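PDB 6DET: Tv2483 from Treponema vincentii, which selectively binds L-arginine and, as a lipoprotein of the family 3 solute-binding proteins, probably delivers it to an ABC transporter. Local coordinates for residues A37-S43 with V95-S101; Y61-I65 with P118-N122; E68-R72 with E240-T246. All blocks are in the same frame, centred on the assembly; numbering follows the deposited sequence.

Helix 61-73 supplies a segment to contacts 2 and 3 and packs against contact 1 through L38, I40 and A100. In contact 1, S43, just past strand 37-42, and S101, at the corner within 98-104, reach the guanidinium of the bound arginine. Contact 2, its centre about 14 Å from that of contact 1, sets the first turn of the helix against the start of strand 120-129; the two meet at D62, whose OD2 lies 2.8 Å from S101 N, and the D62 side chain is about 7 Å from the ligand. Contact 3, further along the helix, is about 12 Å from contact 2 and about 18 Å from contact 1, centre to centre; C70 SG packs on L38 CB at 3.9 Å.

Contact 1 (A37-S43 with V95-S101); sequences ALVIGVS and VIDCIAS. With ARG (arginine), chain B.
L38 lays CD1 against CB of D97 at 3.5 Å, its chain crossing the aspartate obliquely. V39 is gripped through both its backbone N and its O by D97, just ahead of the neighbouring strand: V39 N donates to D97 OD2 in a nearly straight bond (169°), meeting the carboxylate on its anti side, while V39 O accepts from D97 N at 2.8 Å and more weakly from C98 N. The other carboxylate oxygen of D97 is taken by R224. CG1 of V39, anti to the backbone N (chi1 177°), reaches I96 CG2 at 3.7 Å. I40 rests CG1 on C98 SG and CG2 on A100 CB; it also packs on F66 of helix 61-73, and A100 on D62 of that helix. Parallel pairing continues at G41, whose N donates to C98 O and whose O receives A100 N at 3.1 Å; this is the parallel part (76-81, 37-42, 98-104) of the mixed central sheet in one lobe of a periplasmic-binding-protein fold. V42 brings CB to 3.1 Å from S101 OG, a hydroxyl bonded to S50. At the pocket, S43 OG accepts from NH1 of the bound arginine at 2.8 Å, and S101 O from NH2 at 2.8 Å.

Contact 2 (Y61-I65 with P118-N122); sequences YDIDI and PYLQN
The first turn of helix 61-73, closed by the bond from I65 N to Y61 O, faces residues 118-122, where the chain enters strand 120-129, across a gap wide enough for side chains, the nearest CA atoms, those of D62 and Y119, being 10.0 Å apart. Y119 reaches across that gap. Its CG sits between the backbone N and the carbonyl carbon (chi1 73°), and the ring runs toward the helix until OH donates to D62 OD1 at 2.6 Å. The bond arrives on the syn side of the carboxylate, 22° out of its plane, with the aspartate at the edge of the phenol and the two planes turned 56° apart. D62 OD2 is engaged separately by G102 N, so the carboxylate bridges the buried tyrosine and the backbone near the ligand; this pair of donors would probably help stabilise its negative charge.

Y61 runs past Y119 in the opposite direction. Its CE2 comes to the edge of the Y119 ring, 3.8 Å from CE2 of that ring, and also meets L120 CD1 at 3.6 Å. I65 supplies CD1 to both aromatics: it lies over one face of Y61, offset toward the rim, and approaches CD2 of Y119 at 4.0 Å. A water joins the phenol of Y61 to the opposite backbone, 2.7 Å from Y61 OH and donating to Y119 O. F255 packs edge-to-face with Y61, and F221 stacks with Y119. Helix against sheet is the layering of the alpha/beta lobes of solute-binding proteins, and here D62 also links that layer to G102 N and, weakly, to S101 N; the carbonyls of both residues accept from the bound arginine.

Contact 3 (E68-R72 with E240-T246); sequences ELCRR and EMNEDET
The guanidinium of R72 has M241 CG on one face, 3.4 Å above the plane and over its centre, while carboxylates gather around its rim. E68 OE2 lies in the plane beside NE, D244 OD2 lies near it between the two terminal nitrogens, and E240 OE1 is reached from NH1 with a tilt of 17°. D244 is held end-on, both terminal nitrogens sharing its OD2, with NH1 at 2.9 Å and NH2 at 3.0 Å; the two flat groups are 58° apart. NH1 also donates to E240 OE1 at 2.8 Å on the anti side of that carboxylate. On its own helix, R72 NE makes a nearly straight bond of 2.8 Å to E68 OE2. The same oxygen accepts from R71 NH2, while R71 NE donates to OE1, a side-on grip using one nitrogen for each carboxylate oxygen.

E68, R71, R72, E240 and D244 thus form one salt-bridge network, spanning from helix 61-73 to the end of helix 228-243 and the short turn before helix 246-255. Its positive charges probably help offset the proximity of three carboxylates. The turn is itself braced by D244, whose OD1 receives T246 N in an Asx turn and also the T246 hydroxyl at 2.7 Å.

Beneath the charges M241 makes the apolar part of the contact. Extended through chi2 and bent at chi3 (60°), its chain places SD against L69, 3.8 Å from CB, and carries CE to CG of E68 at 3.6 Å. L69 continues inward to I234, V237 and L238 of helix 228-243, and M241 leans on I247 of the following helix.

Contact 1 (A37-S43 with V95-S101)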
loop_
_atom_site.group_PDB
_atom_site.type_symbol
_atom_site.label_atom_id
_atom_site.label_comp_id
_atom_site.label_asym_id
_atom_site.label_seq_id
_atom_site.Cartn_x
_atom_site.Cartn_y
_atom_site.Cartn_z
ATOM N N ALA A 37 12.569 17.037 10.038
ATOM C CA ALA A 37 12.489 16.036 8.983
ATOM C C ALA A 37 11.547 14.911 9.359
ATOM O O ALA A 37 11.455 14.523 10.521
ATOM C CB ALA A 37 13.869 15.461 8.710
ATOM N N LEU A 38 10.916 14.325 8.340
ATOM C CA LEU A 38 10.058 13.175 8.536
ATOM C C LEU A 38 10.580 12.090 7.615
ATOM O O LEU A 38 10.772 12.345 6.422
ATOM C CB LEU A 38 8.603 13.475 8.213
ATOM C CG LEU A 38 7.647 12.313 8.493
ATOM C CD1 LEU A 38 7.423 12.079 9.983
ATOM C CD2 LEU A 38 6.298 12.545 7.810
ATOM N N VAL A 39 10.881 10.930 8.184
ATOM C CA VAL A 39 11.417 9.799 7.420
ATOM C C VAL A 39 10.251 8.889 7.062
ATOM O O VAL A 39 9.618 8.283 7.941
ATOM C CB VAL A 39 12.505 9.052 8.200
ATOM C CG1 VAL A 39 12.993 7.844 7.405
ATOM C CG2 VAL A 39 13.671 9.991 8.526
ATOM N N ILE A 40 9.950 8.807 5.764
ATOM C CA ILE A 40 8.803 8.057 5.255
ATOM C C ILE A 40 9.374 6.794 4.607
ATOM O O ILE A 40 10.057 6.886 3.589
ATOM C CB ILE A 40 7.990 8.870 4.228
ATOM C CG1 ILE A 40 7.520 10.219 4.813
ATOM C CG2 ILE A 40 6.798 8.056 3.706
ATOM C CD1 ILE A 40 8.232 11.397 4.183
ATOM N N GLY A 41 9.152 5.632 5.213
ATOM C CA GLY A 41 9.606 4.381 4.629
ATOM C C GLY A 41 8.694 3.963 3.491
ATOM O O GLY A 41 7.467 3.986 3.628
ATOM N N VAL A 42 9.294 3.560 2.370
ATOM C CA VAL A 42 8.522 3.164 1.196
ATOM C C VAL A 42 9.176 1.945 0.575
ATOM O O VAL A 42 10.404 1.783 0.609
ATOM C CB VAL A 42 8.426 4.295 0.137
ATOM C CG1 VAL A 42 7.551 5.448 0.642
ATOM C CG2 VAL A 42 9.814 4.819 -0.209
ATOM N N SER A 43 8.336 1.108 -0.037
ATOM C CA SER A 43 8.818 0.224 -1.088
ATOM C C SER A 43 8.864 1.037 -2.378
ATOM O O SER A 43 7.845 1.570 -2.822
ATOM C CB SER A 43 7.897 -0.983 -1.236
ATOM O OG SER A 43 7.903 -1.853 -0.094
ATOM N N VAL A 95 14.333 3.985 12.736
ATOM C CA VAL A 95 14.983 4.218 11.451
ATOM C C VAL A 95 14.078 5.032 10.535
ATOM O O VAL A 95 14.556 5.913 9.804
ATOM C CB VAL A 95 15.389 2.882 10.798
ATOM C CG1 VAL A 95 16.008 3.141 9.424
ATOM C CG2 VAL A 95 16.360 2.136 11.705
ATOM N N ILE A 96 12.772 4.739 10.547
ATOM C CA ILE A 96 11.760 5.536 9.861
ATOM C C ILE A 96 10.770 6.063 10.894
ATOM O O ILE A 96 10.708 5.588 12.026
ATOM C CB ILE A 96 11.028 4.747 8.778
ATOM C CG1 ILE A 96 10.292 3.551 9.400
ATOM C CG2 ILE A 96 12.085 4.267 7.775
ATOM C CD1 ILE A 96 9.609 2.553 8.364
ATOM N N ASP A 97 9.967 7.038 10.462
ATOM C CA ASP A 97 8.918 7.627 11.304
ATOM C C ASP A 97 7.521 7.154 10.925
ATOM O O ASP A 97 6.589 7.272 11.739
ATOM C CB ASP A 97 8.967 9.159 11.217
ATOM C CG ASP A 97 10.264 9.733 11.794
ATOM O OD1 ASP A 97 10.698 9.267 12.868
ATOM O OD2 ASP A 97 10.840 10.651 11.182
ATOM N N CYS A 98 7.349 6.657 9.709
ATOM C CA CYS A 98 6.041 6.209 9.248
ATOM C C CYS A 98 6.255 5.346 8.016
ATOM O O CYS A 98 7.368 5.268 7.475
ATOM C CB CYS A 98 5.127 7.390 8.947
ATOM S SG CYS A 98 5.665 8.454 7.619
ATOM N N ILE A 99 5.176 4.683 7.587
ATOM C CA ILE A 99 5.215 3.727 6.477
ATOM C C ILE A 99 4.107 4.095 5.502
ATOM O O ILE A 99 2.965 4.299 5.919
ATOM C CB ILE A 99 5.007 2.276 6.944
ATOM C CG1 ILE A 99 5.967 1.900 8.083
ATOM C CG2 ILE A 99 5.228 1.317 5.756
ATOM C CD1 ILE A 99 5.511 0.684 8.869
ATOM N N ALA A 100 4.464 4.243 4.228
ATOM C CA ALA A 100 3.504 4.490 3.160
ATOM C C ALA A 100 3.659 3.349 2.141
ATOM O O ALA A 100 3.872 2.205 2.547
ATOM C CB ALA A 100 3.728 5.893 2.576
ATOM N N SER A 101 3.522 3.625 0.842
ATOM C CA SER A 101 3.582 2.594 -0.209
ATOM C C SER A 101 2.371 1.669 -0.207
ATOM O O SER A 101 2.485 0.477 -0.508
ATOM C CB SER A 101 4.878 1.763 -0.107
ATOM O OG SER A 101 5.920 2.616 -0.402
HETATM N N ARG B . -1.096 -3.288 0.863
HETATM C CA ARG B . 0.181 -4.019 1.073
HETATM C C ARG B . 0.494 -4.071 2.564
HETATM O O ARG B . -0.051 -3.238 3.313
HETATM C CB ARG B . 1.331 -3.341 0.329
HETATM C CG ARG B . 1.217 -3.391 -1.190
HETATM C CD ARG B . 2.328 -2.639 -1.918
HETATM N NE ARG B . 3.612 -3.263 -1.668
HETATM C CZ ARG B . 4.568 -2.757 -0.897
HETATM N NH1 ARG B . 5.683 -3.474 -0.727
HETATM N NH2 ARG B . 4.418 -1.579 -0.289
HETATM O OXT ARG B . 1.290 -4.914 2.998
#

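Contact 2 (Y61-I65 with P118-N122)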
loop_
_atom_site.group_PDB
_atom_site.type_symbol
_atom_site.label_atom_id
_atom_site.label_comp_id
_atom_site.label_asym_id
_atom_site.label_seq_id
_atom_site.Cartn_x
_atom_site.Cartn_y
_atom_site.Cartn_z
ATOM N N TYR A 61 1.769 8.935 -5.988
ATOM C CA TYR A 61 0.685 9.544 -5.225
ATOM C C TYR A 61 1.100 9.771 -3.779
ATOM O O TYR A 61 0.878 10.852 -3.224
ATOM C CB TYR A 61 -0.534 8.644 -5.294
ATOM C CG TYR A 61 -1.790 9.189 -4.668
ATOM C CD1 TYR A 61 -2.362 10.384 -5.112
ATOM C CD2 TYR A 61 -2.447 8.475 -3.674
ATOM C CE1 TYR A 61 -3.561 10.869 -4.555
ATOM C CE2 TYR A 61 -3.641 8.941 -3.129
ATOM C CZ TYR A 61 -4.187 10.140 -3.581
ATOM O OH TYR A 61 -5.364 10.635 -3.076
ATOM N N ASP A 62 1.660 8.735 -3.135
ATOM C CA ASP A 62 2.066 8.853 -1.733
ATOM C C ASP A 62 3.184 9.864 -1.593
ATOM O O ASP A 62 3.259 10.584 -0.599
ATOM C CB ASP A 62 2.542 7.513 -1.173
ATOM C CG ASP A 62 1.438 6.518 -0.921
ATOM O OD1 ASP A 62 0.240 6.840 -1.109
ATOM O OD2 ASP A 62 1.776 5.391 -0.493
ATOM N N ILE A 63 4.057 9.933 -2.594
ATOM C CA ILE A 63 5.181 10.855 -2.547
ATOM C C ILE A 63 4.689 12.286 -2.668
ATOM O O ILE A 63 5.164 13.186 -1.964
ATOM C CB ILE A 63 6.174 10.506 -3.679
ATOM C CG1 ILE A 63 6.488 9.001 -3.700
ATOM C CG2 ILE A 63 7.421 11.326 -3.563
ATOM C CD1 ILE A 63 7.081 8.450 -2.438
ATOM N N ASP A 64 3.729 12.530 -3.569
ATOM C CA ASP A 64 3.221 13.885 -3.712
ATOM C C ASP A 64 2.538 14.334 -2.422
ATOM O O ASP A 64 2.715 15.474 -1.974
ATOM C CB ASP A 64 2.249 13.958 -4.888
ATOM C CG ASP A 64 2.954 14.031 -6.237
ATOM O OD1 ASP A 64 4.175 14.237 -6.277
ATOM O OD2 ASP A 64 2.260 13.901 -7.256
ATOM N N ILE A 65 1.788 13.426 -1.790
ATOM C CA ILE A 65 1.111 13.754 -0.532
ATOM C C ILE A 65 2.135 14.157 0.531
ATOM O O ILE A 65 2.019 15.215 1.170
ATOM C CB ILE A 65 0.236 12.576 -0.054
ATOM C CG1 ILE A 65 -0.964 12.356 -0.989
ATOM C CG2 ILE A 65 -0.284 12.834 1.361
ATOM C CD1 ILE A 65 -1.754 11.077 -0.752
ATOM N N PRO A 118 -7.928 6.750 7.046
ATOM C CA PRO A 118 -7.675 6.171 5.713
ATOM C C PRO A 118 -7.814 7.171 4.577
ATOM O O PRO A 118 -8.650 8.074 4.605
ATOM C CB PRO A 118 -8.736 5.077 5.610
ATOM C CG PRO A 118 -8.947 4.646 7.009
ATOM C CD PRO A 118 -8.752 5.861 7.879
ATOM N N TYR A 119 -6.991 6.978 3.533
ATOM C CA TYR A 119 -6.950 7.937 2.444
ATOM C C TYR A 119 -7.340 7.335 1.094
ATOM O O TYR A 119 -7.669 8.102 0.176
ATOM C CB TYR A 119 -5.550 8.606 2.378
ATOM C CG TYR A 119 -4.414 7.712 1.843
ATOM C CD1 TYR A 119 -3.899 6.654 2.618
ATOM C CD2 TYR A 119 -3.814 7.986 0.625
ATOM C CE1 TYR A 119 -2.848 5.841 2.136
ATOM C CE2 TYR A 119 -2.761 7.171 0.130
ATOM C CZ TYR A 119 -2.299 6.115 0.895
ATOM O OH TYR A 119 -1.263 5.324 0.413
ATOM N N LEU A 120 -7.359 6.005 0.964
ATOM C CA LEU A 120 -7.819 5.317 -0.247
ATOM C C LEU A 120 -8.525 4.032 0.142
ATOM O O LEU A 120 -8.210 3.443 1.179
ATOM C CB LEU A 120 -6.666 4.936 -1.194
ATOM C CG LEU A 120 -5.916 6.047 -1.937
ATOM C CD1 LEU A 120 -4.671 5.512 -2.642
ATOM C CD2 LEU A 120 -6.894 6.721 -2.921
ATOM N N GLN A 121 -9.488 3.599 -0.701
ATOM C CA GLN A 121 -10.004 2.239 -0.656
ATOM C C GLN A 121 -9.156 1.354 -1.547
ATOM O O GLN A 121 -8.562 1.811 -2.525
ATOM C CB GLN A 121 -11.453 2.155 -1.143
ATOM C CG GLN A 121 -12.448 2.600 -0.149
ATOM C CD GLN A 121 -13.828 2.399 -0.710
ATOM O OE1 GLN A 121 -14.214 3.102 -1.632
ATOM N NE2 GLN A 121 -14.524 1.383 -0.232
ATOM N N ASN A 122 -9.092 0.081 -1.191
ATOM C CA ASN A 122 -8.384 -0.890 -2.005
ATOM C C ASN A 122 -9.107 -2.220 -1.910
ATOM O O ASN A 122 -9.964 -2.437 -1.043
ATOM C CB ASN A 122 -6.932 -1.031 -1.554
ATOM C CG ASN A 122 -6.190 -2.070 -2.351
ATOM O OD1 ASN A 122 -6.035 -1.928 -3.578
ATOM N ND2 ASN A 122 -5.736 -3.126 -1.669
HETATM O O HOH W 1 -6.232 10.298 -0.553
#

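Contact 3 (E68-R72 with E240-T246)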
loop_
_atom_site.group_PDB
_atom_site.type_symbol
_atom_site.label_atom_id
_atom_site.label_comp_id
_atom_site.label_asym_id
_atom_site.label_seq_id
_atom_site.Cartn_x
_atom_site.Cartn_y
_atom_site.Cartn_z
ATOM N N GLU A 68 4.210 17.510 -0.048
ATOM C CA GLU A 68 3.474 18.749 0.186
ATOM C C GLU A 68 3.121 18.896 1.661
ATOM O O GLU A 68 3.199 19.999 2.216
ATOM C CB GLU A 68 2.213 18.779 -0.688
ATOM C CG GLU A 68 1.273 19.946 -0.395
ATOM C CD GLU A 68 1.911 21.302 -0.615
ATOM O OE1 GLU A 68 3.052 21.379 -1.133
ATOM O OE2 GLU A 68 1.260 22.321 -0.256
ATOM N N LEU A 69 2.744 17.795 2.309
ATOM C CA LEU A 69 2.468 17.829 3.735
ATOM C C LEU A 69 3.678 18.336 4.514
ATOM O O LEU A 69 3.554 19.220 5.367
ATOM C CB LEU A 69 2.072 16.444 4.205
ATOM C CG LEU A 69 1.856 16.358 5.705
ATOM C CD1 LEU A 69 0.469 15.843 6.019
ATOM C CD2 LEU A 69 2.913 15.447 6.251
ATOM N N CYS A 70 4.864 17.779 4.234
ATOM C CA CYS A 70 6.061 18.219 4.945
ATOM C C CYS A 70 6.401 19.660 4.597
ATOM O O CYS A 70 6.847 20.431 5.461
ATOM C CB CYS A 70 7.230 17.266 4.620
ATOM S SG CYS A 70 7.113 15.677 5.388
ATOM N N ARG A 71 6.151 20.074 3.349
ATOM C CA ARG A 71 6.387 21.467 3.016
ATOM C C ARG A 71 5.546 22.371 3.903
ATOM O O ARG A 71 6.044 23.351 4.456
ATOM C CB ARG A 71 6.080 21.756 1.550
ATOM C CG ARG A 71 6.443 23.197 1.167
ATOM C CD ARG A 71 5.925 23.556 -0.203
ATOM N NE ARG A 71 4.474 23.702 -0.187
ATOM C CZ ARG A 71 3.842 24.800 0.222
ATOM N NH1 ARG A 71 4.535 25.846 0.629
ATOM N NH2 ARG A 71 2.517 24.853 0.224
ATOM N N ARG A 72 4.262 22.046 4.047
ATOM C CA ARG A 72 3.390 22.875 4.877
ATOM C C ARG A 72 3.814 22.860 6.339
ATOM O O ARG A 72 3.593 23.852 7.053
ATOM C CB ARG A 72 1.941 22.403 4.744
ATOM C CG ARG A 72 1.351 22.697 3.386
ATOM C CD ARG A 72 -0.119 22.290 3.260
ATOM N NE ARG A 72 -0.570 22.376 1.878
ATOM C CZ ARG A 72 -1.834 22.557 1.503
ATOM N NH1 ARG A 72 -2.791 22.687 2.415
ATOM N NH2 ARG A 72 -2.140 22.599 0.211
ATOM N N GLU A 240 -6.565 19.569 5.627
ATOM C CA GLU A 240 -6.463 20.821 4.890
ATOM C C GLU A 240 -6.179 20.546 3.420
ATOM O O GLU A 240 -6.778 21.165 2.532
ATOM C CB GLU A 240 -5.356 21.687 5.509
ATOM C CG GLU A 240 -5.097 23.039 4.835
ATOM C CD GLU A 240 -3.918 23.806 5.462
ATOM O OE1 GLU A 240 -2.752 23.503 5.130
ATOM O OE2 GLU A 240 -4.157 24.706 6.298
ATOM N N MET A 241 -5.252 19.620 3.153
ATOM C CA MET A 241 -4.846 19.324 1.785
ATOM C C MET A 241 -5.950 18.615 1.011
ATOM O O MET A 241 -5.958 18.658 -0.227
ATOM C CB MET A 241 -3.579 18.449 1.782
ATOM C CG MET A 241 -2.342 19.171 2.220
ATOM S SD MET A 241 -0.947 18.059 2.550
ATOM C CE MET A 241 -0.759 17.295 0.961
ATOM N N ASN A 242 -6.867 17.943 1.708
ATOM C CA ASN A 242 -7.970 17.280 1.019
ATOM C C ASN A 242 -9.090 18.261 0.737
ATOM O O ASN A 242 -9.646 18.271 -0.366
ATOM C CB ASN A 242 -8.490 16.108 1.846
ATOM C CG ASN A 242 -9.274 15.124 1.006
ATOM O OD1 ASN A 242 -8.733 14.544 0.071
ATOM N ND2 ASN A 242 -10.557 14.954 1.314
ATOM N N GLU A 243 -9.426 19.096 1.729
ATOM C CA GLU A 243 -10.509 20.063 1.556
ATOM C C GLU A 243 -10.161 21.097 0.503
ATOM O O GLU A 243 -11.044 21.548 -0.232
ATOM C CB GLU A 243 -10.815 20.760 2.878
ATOM C CG GLU A 243 -11.740 21.985 2.755
ATOM C CD GLU A 243 -13.065 21.648 2.144
ATOM O OE1 GLU A 243 -13.461 20.483 2.270
ATOM O OE2 GLU A 243 -13.723 22.558 1.573
ATOM N N ASP A 244 -8.886 21.503 0.423
ATOM C CA ASP A 244 -8.491 22.541 -0.515
ATOM C C ASP A 244 -8.158 21.982 -1.892
ATOM O O ASP A 244 -7.675 22.733 -2.743
ATOM C CB ASP A 244 -7.327 23.387 0.035
ATOM C CG ASP A 244 -5.957 22.702 -0.013
ATOM O OD1 ASP A 244 -5.805 21.644 -0.646
ATOM O OD2 ASP A 244 -5.001 23.290 0.579
ATOM N N GLU A 245 -8.421 20.696 -2.122
ATOM C CA GLU A 245 -8.395 20.011 -3.421
ATOM C C GLU A 245 -6.984 19.641 -3.854
ATOM O O GLU A 245 -6.820 19.106 -4.974
ATOM C CB GLU A 245 -9.061 20.821 -4.543
ATOM C CG GLU A 245 -10.586 20.765 -4.483
ATOM C CD GLU A 245 -11.128 19.374 -4.801
ATOM O OE1 GLU A 245 -10.757 18.826 -5.860
ATOM O OE2 GLU A 245 -11.910 18.827 -3.992
ATOM N N THR A 246 -5.966 19.873 -3.024
ATOM C CA THR A 246 -4.608 19.472 -3.401
ATOM C C THR A 246 -4.522 17.962 -3.583
ATOM O O THR A 246 -3.984 17.471 -4.587
ATOM C CB THR A 246 -3.601 19.938 -2.348
ATOM O OG1 THR A 246 -3.660 21.362 -2.227
ATOM C CG2 THR A 246 -2.183 19.552 -2.747
#